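Local atomic coordinates of L-lysine 6-monooxygenase involved in desferrioxamine biosynthesis (Erwinia amylovora CFBP1430, PDB entry 5O8R), a protein that probably hydroxylates the side-chain amino nitrogen of L-lysine, using bound FAD and NADPH, in biosynthesis of the siderophore desferrioxamine. Residues Arg175-Ser180 against Gly335-Thr340; Ser203-Tyr208 against Leu222-Arg227. All coordinates share one frame; numbering follows the deposited sequence.

Interaction 1 of 2, residues Arg175-Ser180 against Gly335-Thr340; sequences RFVHSS and GLVMAT. With NAP (NADP nicotinamide-adenine-dinucleotide phosphate), chain D.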
loop_
_atom_site.group_PDB
_atom_site.type_symbol
_atom_site.label_atom_id
_atom_site.label_comp_id
_atom_site.label_asym_id
_atom_site.label_seq_id
_atom_site.Cartn_x
_atom_site.Cartn_y
_atom_site.Cartn_z
ATOM N N ARG A 175 -32.667 3.693 26.789
ATOM C CA ARG A 175 -32.673 4.798 25.843
ATOM C C ARG A 175 -31.416 4.793 24.977
ATOM O O ARG A 175 -31.504 4.786 23.730
ATOM C CB ARG A 175 -32.777 6.102 26.616
ATOM C CG ARG A 175 -33.232 7.268 25.764
ATOM C CD ARG A 175 -33.348 8.536 26.583
ATOM N NE ARG A 175 -34.321 8.431 27.666
ATOM C CZ ARG A 175 -35.632 8.605 27.537
ATOM N NH1 ARG A 175 -36.164 8.886 26.345
ATOM N NH2 ARG A 175 -36.418 8.483 28.615
ATOM N N PHE A 176 -30.249 4.775 25.624
ATOM C CA PHE A 176 -28.993 4.619 24.896
ATOM C C PHE A 176 -28.884 3.234 24.326
ATOM O O PHE A 176 -29.483 2.339 24.856
ATOM C CB PHE A 176 -27.783 4.910 25.770
ATOM C CG PHE A 176 -27.346 3.775 26.641
ATOM C CD1 PHE A 176 -26.829 2.620 26.102
ATOM C CD2 PHE A 176 -27.345 3.926 28.019
ATOM C CE1 PHE A 176 -26.388 1.605 26.915
ATOM C CE2 PHE A 176 -26.881 2.929 28.853
ATOM C CZ PHE A 176 -26.403 1.757 28.300
ATOM N N VAL A 177 -28.065 3.056 23.288
ATOM C CA VAL A 177 -27.941 1.782 22.591
ATOM C C VAL A 177 -26.499 1.334 22.624
ATOM O O VAL A 177 -25.617 2.059 22.220
ATOM C CB VAL A 177 -28.559 1.816 21.163
ATOM C CG1 VAL A 177 -29.547 2.945 21.028
ATOM C CG2 VAL A 177 -27.548 1.910 20.043
ATOM N N HIS A 178 -26.250 0.145 23.163
ATOM C CA HIS A 178 -24.896 -0.420 23.182
ATOM C C HIS A 178 -24.546 -0.829 21.769
ATOM O O HIS A 178 -25.414 -0.929 20.893
ATOM C CB HIS A 178 -24.819 -1.593 24.127
ATOM C CG HIS A 178 -23.467 -2.231 24.233
ATOM N ND1 HIS A 178 -23.052 -3.235 23.376
ATOM C CD2 HIS A 178 -22.462 -2.051 25.134
ATOM C CE1 HIS A 178 -21.840 -3.632 23.736
ATOM N NE2 HIS A 178 -21.459 -2.929 24.798
ATOM N N SER A 179 -23.261 -0.976 21.526
ATOM C CA SER A 179 -22.801 -1.119 20.180
ATOM C C SER A 179 -23.411 -2.350 19.557
ATOM O O SER A 179 -23.760 -2.326 18.367
ATOM C CB SER A 179 -21.286 -1.077 20.134
ATOM O OG SER A 179 -20.705 -1.986 21.035
ATOM N N SER A 180 -23.628 -3.386 20.383
ATOM C CA SER A 180 -24.282 -4.625 19.938
ATOM C C SER A 180 -25.662 -4.407 19.386
ATOM O O SER A 180 -26.114 -5.185 18.581
ATOM C CB SER A 180 -24.357 -5.666 21.048
ATOM O OG SER A 180 -24.430 -5.044 22.293
ATOM N N GLY A 335 -28.998 11.120 20.689
ATOM C CA GLY A 335 -28.536 9.730 20.529
ATOM C C GLY A 335 -27.249 9.440 21.273
ATOM O O GLY A 335 -26.433 10.315 21.524
ATOM N N LEU A 336 -27.082 8.193 21.636
ATOM C CA LEU A 336 -25.929 7.785 22.414
ATOM C C LEU A 336 -25.600 6.303 22.149
ATOM O O LEU A 336 -26.392 5.446 22.467
ATOM C CB LEU A 336 -26.163 8.018 23.884
ATOM C CG LEU A 336 -25.041 7.428 24.686
ATOM C CD1 LEU A 336 -23.719 8.060 24.307
ATOM C CD2 LEU A 336 -25.284 7.701 26.144
ATOM N N VAL A 337 -24.439 6.024 21.551
ATOM C CA VAL A 337 -24.019 4.687 21.215
ATOM C C VAL A 337 -22.908 4.420 22.159
ATOM O O VAL A 337 -21.909 5.140 22.158
ATOM C CB VAL A 337 -23.528 4.575 19.782
ATOM C CG1 VAL A 337 -22.950 3.209 19.523
ATOM C CG2 VAL A 337 -24.684 4.825 18.815
ATOM N N MET A 338 -23.108 3.409 22.999
ATOM C CA MET A 338 -22.209 3.126 24.074
ATOM C C MET A 338 -21.318 1.954 23.627
ATOM O O MET A 338 -21.714 0.808 23.670
ATOM C CB MET A 338 -23.020 2.797 25.280
ATOM C CG MET A 338 -22.146 2.704 26.504
ATOM S SD MET A 338 -21.938 4.291 27.295
ATOM C CE MET A 338 -23.649 4.720 27.588
ATOM N N ALA A 339 -20.105 2.269 23.180
ATOM C CA ALA A 339 -19.250 1.343 22.432
ATOM C C ALA A 339 -18.145 0.965 23.375
ATOM O O ALA A 339 -16.947 1.106 23.075
ATOM C CB ALA A 339 -18.716 2.024 21.164
ATOM N N THR A 340 -18.571 0.465 24.524
ATOM C CA THR A 340 -17.701 0.313 25.702
ATOM C C THR A 340 -17.309 -1.113 25.965
ATOM O O THR A 340 -16.657 -1.394 26.973
ATOM C CB THR A 340 -18.379 0.876 26.964
ATOM O OG1 THR A 340 -19.736 0.403 27.052
ATOM C CG2 THR A 340 -18.410 2.363 26.869
HETATM P PA NAP D . -13.063 -2.078 23.698
HETATM O O1A NAP D . -13.090 -2.905 25.002
HETATM O O2A NAP D . -11.735 -1.672 23.031
HETATM O O5B NAP D . -13.984 -0.756 23.791
HETATM C C5B NAP D . -13.948 -0.039 25.015
HETATM C C4B NAP D . -13.748 1.430 24.769
HETATM O O4B NAP D . -14.689 1.965 25.673
HETATM C C3B NAP D . -12.320 1.916 25.108
HETATM O O3B NAP D . -11.810 3.000 24.265
HETATM C C2B NAP D . -12.539 2.256 26.579
HETATM O O2B NAP D . -11.540 3.131 27.147
HETATM C C1B NAP D . -13.955 2.827 26.507
HETATM N N9A NAP D . -14.603 3.040 27.828
HETATM C C8A NAP D . -14.892 2.178 28.847
HETATM N N7A NAP D . -15.460 2.872 29.894
HETATM C C5A NAP D . -15.525 4.155 29.510
HETATM C C6A NAP D . -15.979 5.413 30.083
HETATM N N6A NAP D . -16.502 5.354 31.292
HETATM N N1A NAP D . -15.862 6.575 29.387
HETATM C C2A NAP D . -15.347 6.617 28.127
HETATM N N3A NAP D . -14.892 5.498 27.502
HETATM C C4A NAP D . -14.960 4.276 28.153
HETATM O O3 NAP D . -13.939 -3.049 22.745
HETATM P PN NAP D . -14.819 -2.787 21.421
HETATM O O1N NAP D . -16.112 -3.495 21.691
HETATM O O2N NAP D . -14.844 -1.271 21.007
HETATM O O5D NAP D . -14.041 -3.791 20.390
HETATM C C5D NAP D . -12.703 -4.303 20.599
HETATM C C4D NAP D . -12.676 -5.568 21.478
HETATM O O4D NAP D . -13.325 -6.548 20.689
HETATM C C3D NAP D . -11.256 -6.064 21.856
HETATM O O3D NAP D . -11.026 -6.433 23.245
HETATM C C2D NAP D . -11.010 -7.234 20.927
HETATM O O2D NAP D . -10.689 -8.448 21.630
HETATM C C1D NAP D . -12.318 -7.380 20.114
HETATM N N1N NAP D . -12.242 -7.126 18.657
HETATM C C2N NAP D . -13.389 -6.784 17.996
HETATM C C3N NAP D . -13.351 -6.599 16.606
HETATM C C7N NAP D . -14.546 -6.210 15.806
HETATM O O7N NAP D . -14.672 -6.700 14.665
HETATM N N7N NAP D . -15.376 -5.331 16.378
HETATM C C4N NAP D . -12.154 -6.763 15.906
HETATM C C5N NAP D . -11.001 -7.109 16.602
HETATM C C6N NAP D . -11.071 -7.300 17.977
HETATM P P2B NAP D . -10.081 2.582 27.585
HETATM O O1X NAP D . -9.594 3.604 28.616
HETATM O O2X NAP D . -9.265 2.508 26.297
HETATM O O3X NAP D . -10.367 1.198 28.137
#
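Phe-176 and Met-338 meet where the edge strand 177-178 of the parallel sheet of the Rossmann-type NADP domain runs beside its neighbour, strand 335-338. CG of Met-338 stands opposite the backbone N (chi1 -171°), and bends at chi2 and chi3 bring the terminal methyl over the centre of the phenylalanine ring. CE lies 3.8 Å from the centroid of Phe-176, a CH-pi contact, with SD of Met-338 farther out above the same face in a Met-aromatic contact. At the root of the ring, Phe-176 CB rests on Leu-336 CD2 at 3.8 Å.

The pairing beneath is parallel, Val-177 beside Val-337 and His-178 beside Met-338. Val-177 N donates almost straight to Leu-336 O at 3.0 Å, and Met-338 N returns a bond to Val-177 O. The valines turn to the other side of the sheet, where Leu-189 of helix 182-190 packs on both. ND1 of His-178 accepts from Ser-180 N at 3.1 Å and NE2 bonds to Gly-341 O, so the ring is gripped at both nitrogens. Beyond the strand, Thr-340 gives its hydroxyl to the carbonyl of Trp-164, while its CA approaches O4B of the NADP adenosine ribose to 3.4 Å.

Interaction 2 of 2, residues Ser203-Tyr208 against Leu222-Arg227; sequences SAAEIY and LNWITR. With NAP (NADP nicotinamide-adenine-dinucleotide phosphate), chain D.
Tyr-208 and Trp-224 both extend their rings with CG anti to the backbone N (chi1 -174° and -164°), one from the helix and the other from the strand, and the two rings meet as an offset stack. Their planes are 24° apart, and the centroid of the tyrosine lies 4.8 Å from that of the tryptophan six-membered ring. Trp-224 CE3 sits over one face of Tyr-208, displaced toward the rim. Leu-222 covers the opposite face with CD2, so the phenol is held between two strand side chains, with Asn-223 O at its edge. The phenol oxygen makes a weak hydrogen bond, Tyr-208 OH to Leu-222 O at 3.3 Å.

Helix 202-212 is the crossover helix of a beta-alpha-beta unit that links strands 194-198 and 221-225, and it runs antiparallel to the latter strand with segment axes 10.3 Å apart. One turn before the tyrosine, the indole lies against Ala-204 and Ala-205, Ala-205 CB touching Trp-224 CH2 at 3.7 Å. The indole NE1 is satisfied by the carbonyl of Gly-199.

Both ends nearest the cofactor bind NADP. Ser-203 N donates to pyrophosphate O2N, while Arg-227 NH1 reaches O1X of the 2'-phosphate at 3.0 Å. The Arg-227 guanidinium also lies with one face over the adenine at N7A, and its NE forms a salt bridge with Glu-304.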
loop_
_atom_site.group_PDB
_atom_site.type_symbol
_atom_site.label_atom_id
_atom_site.label_comp_id
_atom_site.label_asym_id
_atom_site.label_seq_id
_atom_site.Cartn_x
_atom_site.Cartn_y
_atom_site.Cartn_z
ATOM N N SER A 203 -14.929 -1.253 17.720
ATOM C CA SER A 203 -16.403 -1.203 17.531
ATOM C C SER A 203 -16.934 0.202 17.288
ATOM O O SER A 203 -17.704 0.450 16.355
ATOM C CB SER A 203 -17.106 -1.741 18.775
ATOM O OG SER A 203 -16.613 -3.015 19.080
ATOM N N ALA A 204 -16.502 1.090 18.179
ATOM C CA ALA A 204 -16.762 2.507 18.103
ATOM C C ALA A 204 -16.403 3.126 16.732
ATOM O O ALA A 204 -17.196 3.860 16.119
ATOM C CB ALA A 204 -15.961 3.182 19.207
ATOM N N ALA A 205 -15.197 2.819 16.265
ATOM C CA ALA A 205 -14.674 3.384 15.055
ATOM C C ALA A 205 -15.458 2.862 13.855
ATOM O O ALA A 205 -15.801 3.634 12.969
ATOM C CB ALA A 205 -13.208 3.081 14.932
ATOM N N GLU A 206 -15.786 1.575 13.829
ATOM C CA GLU A 206 -16.535 1.028 12.676
ATOM C C GLU A 206 -17.872 1.789 12.563
ATOM O O GLU A 206 -18.355 2.102 11.417
ATOM C CB GLU A 206 -16.799 -0.500 12.733
ATOM C CG GLU A 206 -15.679 -1.378 13.256
ATOM C CD GLU A 206 -15.745 -2.789 12.720
ATOM O OE1 GLU A 206 -16.829 -3.426 12.911
ATOM O OE2 GLU A 206 -14.725 -3.248 12.123
ATOM N N ILE A 207 -18.422 2.080 13.751
ATOM C CA ILE A 207 -19.689 2.733 13.867
ATOM C C ILE A 207 -19.542 4.196 13.530
ATOM O O ILE A 207 -20.318 4.734 12.699
ATOM C CB ILE A 207 -20.304 2.559 15.282
ATOM C CG1 ILE A 207 -21.024 1.218 15.352
ATOM C CG2 ILE A 207 -21.317 3.665 15.634
ATOM C CD1 ILE A 207 -21.432 0.806 16.745
ATOM N N TYR A 208 -18.584 4.860 14.194
ATOM C CA TYR A 208 -18.375 6.265 13.926
ATOM C C TYR A 208 -18.192 6.511 12.434
ATOM O O TYR A 208 -18.726 7.481 11.902
ATOM C CB TYR A 208 -17.193 6.833 14.654
ATOM C CG TYR A 208 -17.068 8.335 14.487
ATOM C CD1 TYR A 208 -17.762 9.184 15.322
ATOM C CD2 TYR A 208 -16.274 8.900 13.495
ATOM C CE1 TYR A 208 -17.654 10.550 15.200
ATOM C CE2 TYR A 208 -16.163 10.280 13.352
ATOM C CZ TYR A 208 -16.860 11.095 14.222
ATOM O OH TYR A 208 -16.820 12.455 14.166
ATOM N N LEU A 222 -22.286 14.756 14.896
ATOM C CA LEU A 222 -21.680 13.480 15.177
ATOM C C LEU A 222 -20.448 13.608 16.071
ATOM O O LEU A 222 -19.353 13.964 15.660
ATOM C CB LEU A 222 -21.372 12.773 13.869
ATOM C CG LEU A 222 -20.803 11.388 14.073
ATOM C CD1 LEU A 222 -21.711 10.578 14.974
ATOM C CD2 LEU A 222 -20.605 10.676 12.745
ATOM N N ASN A 223 -20.622 13.239 17.307
ATOM C CA ASN A 223 -19.567 13.328 18.278
ATOM C C ASN A 223 -18.962 11.995 18.570
ATOM O O ASN A 223 -19.618 11.003 18.424
ATOM C CB ASN A 223 -20.139 13.872 19.552
ATOM C CG ASN A 223 -20.810 15.179 19.327
ATOM O OD1 ASN A 223 -20.175 16.122 18.891
ATOM N ND2 ASN A 223 -22.100 15.238 19.563
ATOM N N TRP A 224 -17.708 12.017 19.007
ATOM C CA TRP A 224 -16.971 10.863 19.445
ATOM C C TRP A 224 -16.212 11.248 20.708
ATOM O O TRP A 224 -15.493 12.216 20.697
ATOM C CB TRP A 224 -15.985 10.427 18.352
ATOM C CG TRP A 224 -15.421 9.025 18.527
ATOM C CD1 TRP A 224 -15.611 8.184 19.586
ATOM C CD2 TRP A 224 -14.576 8.331 17.629
ATOM N NE1 TRP A 224 -14.975 7.026 19.388
ATOM C CE2 TRP A 224 -14.318 7.082 18.193
ATOM C CE3 TRP A 224 -14.012 8.642 16.392
ATOM C CZ2 TRP A 224 -13.490 6.141 17.583
ATOM C CZ3 TRP A 224 -13.196 7.681 15.763
ATOM C CH2 TRP A 224 -12.944 6.456 16.365
ATOM N N ILE A 225 -16.394 10.519 21.801
ATOM C CA ILE A 225 -15.721 10.834 23.069
ATOM C C ILE A 225 -15.209 9.547 23.619
ATOM O O ILE A 225 -15.968 8.580 23.631
ATOM C CB ILE A 225 -16.729 11.350 24.129
ATOM C CG1 ILE A 225 -17.157 12.768 23.827
ATOM C CG2 ILE A 225 -16.179 11.263 25.557
ATOM C CD1 ILE A 225 -18.538 13.068 24.338
ATOM N N THR A 226 -14.005 9.563 24.181
ATOM C CA THR A 226 -13.439 8.380 24.824
ATOM C C THR A 226 -12.513 8.675 26.018
ATOM O O THR A 226 -11.971 9.749 26.147
ATOM C CB THR A 226 -12.679 7.558 23.808
ATOM O OG1 THR A 226 -11.987 6.505 24.472
ATOM C CG2 THR A 226 -11.687 8.430 23.081
ATOM N N ARG A 227 -12.348 7.679 26.875
ATOM C CA ARG A 227 -11.498 7.759 28.073
ATOM C C ARG A 227 -10.035 7.686 27.640
ATOM O O ARG A 227 -9.160 8.259 28.290
ATOM C CB ARG A 227 -11.815 6.569 29.041
ATOM C CG ARG A 227 -11.407 6.743 30.509
ATOM C CD ARG A 227 -10.900 5.452 31.175
ATOM N NE ARG A 227 -11.964 4.636 31.796
ATOM C CZ ARG A 227 -12.368 3.406 31.427
ATOM N NH1 ARG A 227 -11.820 2.769 30.405
ATOM N NH2 ARG A 227 -13.354 2.794 32.088
HETATM P PA NAP D . -13.063 -2.078 23.698
HETATM O O1A NAP D . -13.090 -2.905 25.002
HETATM O O2A NAP D . -11.735 -1.672 23.031
HETATM O O5B NAP D . -13.984 -0.756 23.791
HETATM C C5B NAP D . -13.948 -0.039 25.015
HETATM C C4B NAP D . -13.748 1.430 24.769
HETATM O O4B NAP D . -14.689 1.965 25.673
HETATM C C3B NAP D . -12.320 1.916 25.108
HETATM O O3B NAP D . -11.810 3.000 24.265
HETATM C C2B NAP D . -12.539 2.256 26.579
HETATM O O2B NAP D . -11.540 3.131 27.147
HETATM C C1B NAP D . -13.955 2.827 26.507
HETATM N N9A NAP D . -14.603 3.040 27.828
HETATM C C8A NAP D . -14.892 2.178 28.847
HETATM N N7A NAP D . -15.460 2.872 29.894
HETATM C C5A NAP D . -15.525 4.155 29.510
HETATM C C6A NAP D . -15.979 5.413 30.083
HETATM N N6A NAP D . -16.502 5.354 31.292
HETATM N N1A NAP D . -15.862 6.575 29.387
HETATM C C2A NAP D . -15.347 6.617 28.127
HETATM N N3A NAP D . -14.892 5.498 27.502
HETATM C C4A NAP D . -14.960 4.276 28.153
HETATM O O3 NAP D . -13.939 -3.049 22.745
HETATM P PN NAP D . -14.819 -2.787 21.421
HETATM O O1N NAP D . -16.112 -3.495 21.691
HETATM O O2N NAP D . -14.844 -1.271 21.007
HETATM O O5D NAP D . -14.041 -3.791 20.390
HETATM C C5D NAP D . -12.703 -4.303 20.599
HETATM C C4D NAP D . -12.676 -5.568 21.478
HETATM O O4D NAP D . -13.325 -6.548 20.689
HETATM C C3D NAP D . -11.256 -6.064 21.856
HETATM O O3D NAP D . -11.026 -6.433 23.245
HETATM C C2D NAP D . -11.010 -7.234 20.927
HETATM O O2D NAP D . -10.689 -8.448 21.630
HETATM C C1D NAP D . -12.318 -7.380 20.114
HETATM N N1N NAP D . -12.242 -7.126 18.657
HETATM C C2N NAP D . -13.389 -6.784 17.996
HETATM C C3N NAP D . -13.351 -6.599 16.606
HETATM C C7N NAP D . -14.546 -6.210 15.806
HETATM O O7N NAP D . -14.672 -6.700 14.665
HETATM N N7N NAP D . -15.376 -5.331 16.378
HETATM C C4N NAP D . -12.154 -6.763 15.906
HETATM C C5N NAP D . -11.001 -7.109 16.602
HETATM C C6N NAP D . -11.071 -7.300 17.977
HETATM P P2B NAP D . -10.081 2.582 27.585
HETATM O O1X NAP D . -9.594 3.604 28.616
HETATM O O2X NAP D . -9.265 2.508 26.297
HETATM O O3X NAP D . -10.367 1.198 28.137
#

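Interaction 1 joins two strands of the five-stranded parallel sheet, and interaction 2 packs helix 202-212 on another strand of it, 221-225; their centres are 10 Å apart. The same helix bridges the two contacts, for Ala-204 CB meets Ala-339 CB of interaction 1 at 3.6 Å. Ile-207 extends this junction, its CD1 lying 3.9 Å from Ser-179 CB and 4.0 Å from Val-337 CG1. Both contacts reach NADP. Interaction 1 lies against the adenosine ribose through Ala-339 and Thr-340, whereas interaction 2 holds the pyrophosphate and 2'-phosphate; Ser-200 N, Lys-272 and Leu-305 N add further bonds to the cofactor. Ser-179 is about 8 Å, by its side chain, from the bound FAD.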